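Local coordinates for iron-regulated outer membrane protein (Neisseria meningitidis, PDB 4B7O) that is a TonB-dependent transporter of the outer membrane that imports iron, probably by taking up iron-siderophore complexes, at residues A[510-515]-A[533-538]. Numbering follows the deposited sequence.
Sequences SPRLYD and KAERAR
R512 and E535 meet in a salt bridge in which a single carboxylate oxygen, OE1, takes both terminal nitrogens of the guanidinium. The firm bond comes from R512 NH2 to E535 OE1, 2.8 Å long and nearly straight at 162°; it reaches the oxygen on its syn side, somewhat out of the carboxylate plane. A second bond, from R512 NH1 to E535 OE1, is weak at 3.3 Å. Although OE1 lies at the guanidinium edge, the two flat groups stand almost perpendicular (85°), so this is not a coplanar fork: OE1 alone takes the arginine, and OE2 accepts the backbone N-H of L566 in the adjoining strand 551-567. The arginine chain bends at chi2 (-59°), and R512 NH1 also comes within a weak 3.1 Å bond of S510 O.

Behind the salt bridge, 510-515 leaves the end of strand 498-509, which pairs antiparallel with 535-547 in the transmembrane beta-barrel, and 533-534 lead into the latter strand. Backbone hydrogen bonds pair E535 with R509, while R512 NH2 also donates to the carbonyl of N115, in the range of the TonB-dependent receptor plug domain, so the same guanidinium bonds to both barrel and plug. Just beyond the E535-R509 pair, S510 and A534 lie side by side, their CA atoms 4.4 Å apart. The methyl of A534 packs against the S510 backbone, CB lying 4.0 Å from S510 N. Next to it the P511 ring brings CD to 4.2 Å from K533 O.

Further out, S510 points its CB away from 533-538, and its OG hydrogen-bonds D444.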
# COMPACT_ATOMS: atom_id res chain seq x y z
N SER A 510 8.32 14.21 3.57
CA SER A 510 9.66 14.49 3.02
C SER A 510 9.88 13.95 1.64
O SER A 510 9.31 12.93 1.27
CB SER A 510 10.72 13.83 3.91
OG SER A 510 10.45 12.45 4.15
N PRO A 511 10.71 14.63 0.84
CA PRO A 511 10.95 14.23 -0.56
C PRO A 511 11.37 12.79 -0.60
O PRO A 511 12.10 12.36 0.30
CB PRO A 511 12.15 15.07 -0.97
CG PRO A 511 12.32 16.12 0.08
CD PRO A 511 11.32 15.93 1.15
N ARG A 512 10.90 12.03 -1.57
CA ARG A 512 11.39 10.65 -1.71
C ARG A 512 12.74 10.62 -2.40
O ARG A 512 12.99 11.40 -3.32
CB ARG A 512 10.42 9.78 -2.49
CG ARG A 512 8.97 10.19 -2.33
CD ARG A 512 8.39 10.18 -0.91
NE ARG A 512 6.97 10.56 -1.05
CZ ARG A 512 6.49 11.81 -1.18
NH1 ARG A 512 7.27 12.89 -1.08
NH2 ARG A 512 5.19 11.99 -1.36
N LEU A 513 13.62 9.73 -1.95
CA LEU A 513 14.87 9.46 -2.69
C LEU A 513 14.53 8.94 -4.08
O LEU A 513 13.52 8.30 -4.29
CB LEU A 513 15.70 8.44 -1.94
CG LEU A 513 15.98 8.77 -0.46
CD1 LEU A 513 16.37 7.55 0.36
CD2 LEU A 513 17.03 9.86 -0.29
N TYR A 514 15.36 9.27 -5.05
CA TYR A 514 15.17 8.82 -6.47
C TYR A 514 15.17 7.29 -6.60
O TYR A 514 15.56 6.57 -5.65
CB TYR A 514 16.28 9.47 -7.33
CG TYR A 514 16.09 9.51 -8.83
CD1 TYR A 514 15.10 10.32 -9.42
CD2 TYR A 514 16.94 8.77 -9.68
CE1 TYR A 514 14.95 10.37 -10.82
CE2 TYR A 514 16.79 8.81 -11.05
CZ TYR A 514 15.82 9.60 -11.62
OH TYR A 514 15.74 9.58 -13.01
N ASP A 515 14.72 6.76 -7.73
CA ASP A 515 14.57 5.28 -7.86
C ASP A 515 15.84 4.56 -7.45
O ASP A 515 16.95 4.94 -7.87
CB ASP A 515 14.26 4.90 -9.30
CG ASP A 515 12.96 5.49 -9.78
OD1 ASP A 515 12.36 6.24 -8.95
OD2 ASP A 515 12.54 5.21 -10.95
N LYS A 533 11.55 21.94 0.54
CA LYS A 533 10.77 21.57 1.73
C LYS A 533 9.98 20.27 1.50
O LYS A 533 9.83 19.81 0.35
CB LYS A 533 9.73 22.67 2.05
CG LYS A 533 10.14 24.13 1.77
CD LYS A 533 10.39 24.89 3.07
CE LYS A 533 11.68 25.69 3.01
NZ LYS A 533 11.80 26.56 1.78
N ALA A 534 9.46 19.75 2.61
CA ALA A 534 8.41 18.69 2.62
C ALA A 534 7.08 19.13 2.02
O ALA A 534 6.69 20.28 2.15
CB ALA A 534 8.16 18.16 4.02
N GLU A 535 6.42 18.20 1.34
CA GLU A 535 5.06 18.36 0.82
C GLU A 535 4.15 18.52 2.00
O GLU A 535 4.20 17.71 2.94
CB GLU A 535 4.65 17.09 0.10
CG GLU A 535 5.07 17.06 -1.34
CD GLU A 535 4.83 15.70 -1.99
OE1 GLU A 535 4.54 14.71 -1.24
OE2 GLU A 535 4.88 15.63 -3.25
N ARG A 536 3.27 19.50 1.93
CA ARG A 536 2.40 19.79 3.10
C ARG A 536 0.91 19.68 2.78
O ARG A 536 0.40 20.36 1.89
CB ARG A 536 2.75 21.14 3.75
CG ARG A 536 2.20 21.27 5.16
CD ARG A 536 3.08 22.12 6.02
NE ARG A 536 2.56 22.29 7.37
CZ ARG A 536 1.73 23.27 7.72
NH1 ARG A 536 1.32 24.16 6.79
NH2 ARG A 536 1.32 23.36 8.99
N ALA A 537 0.25 18.74 3.42
CA ALA A 537 -1.14 18.49 3.07
C ALA A 537 -2.01 19.17 4.12
O ALA A 537 -1.68 19.15 5.33
CB ALA A 537 -1.42 16.98 3.07
N ARG A 538 -3.11 19.75 3.65
CA ARG A 538 -4.19 20.10 4.57
C ARG A 538 -5.43 19.32 4.17
O ARG A 538 -5.91 19.50 3.08
CB ARG A 538 -4.47 21.61 4.52
CG ARG A 538 -5.33 22.11 5.67
CD ARG A 538 -5.67 23.60 5.54
NE ARG A 538 -6.27 24.01 4.25
CZ ARG A 538 -6.97 25.14 4.09
NH1 ARG A 538 -7.19 25.94 5.13
NH2 ARG A 538 -7.48 25.49 2.90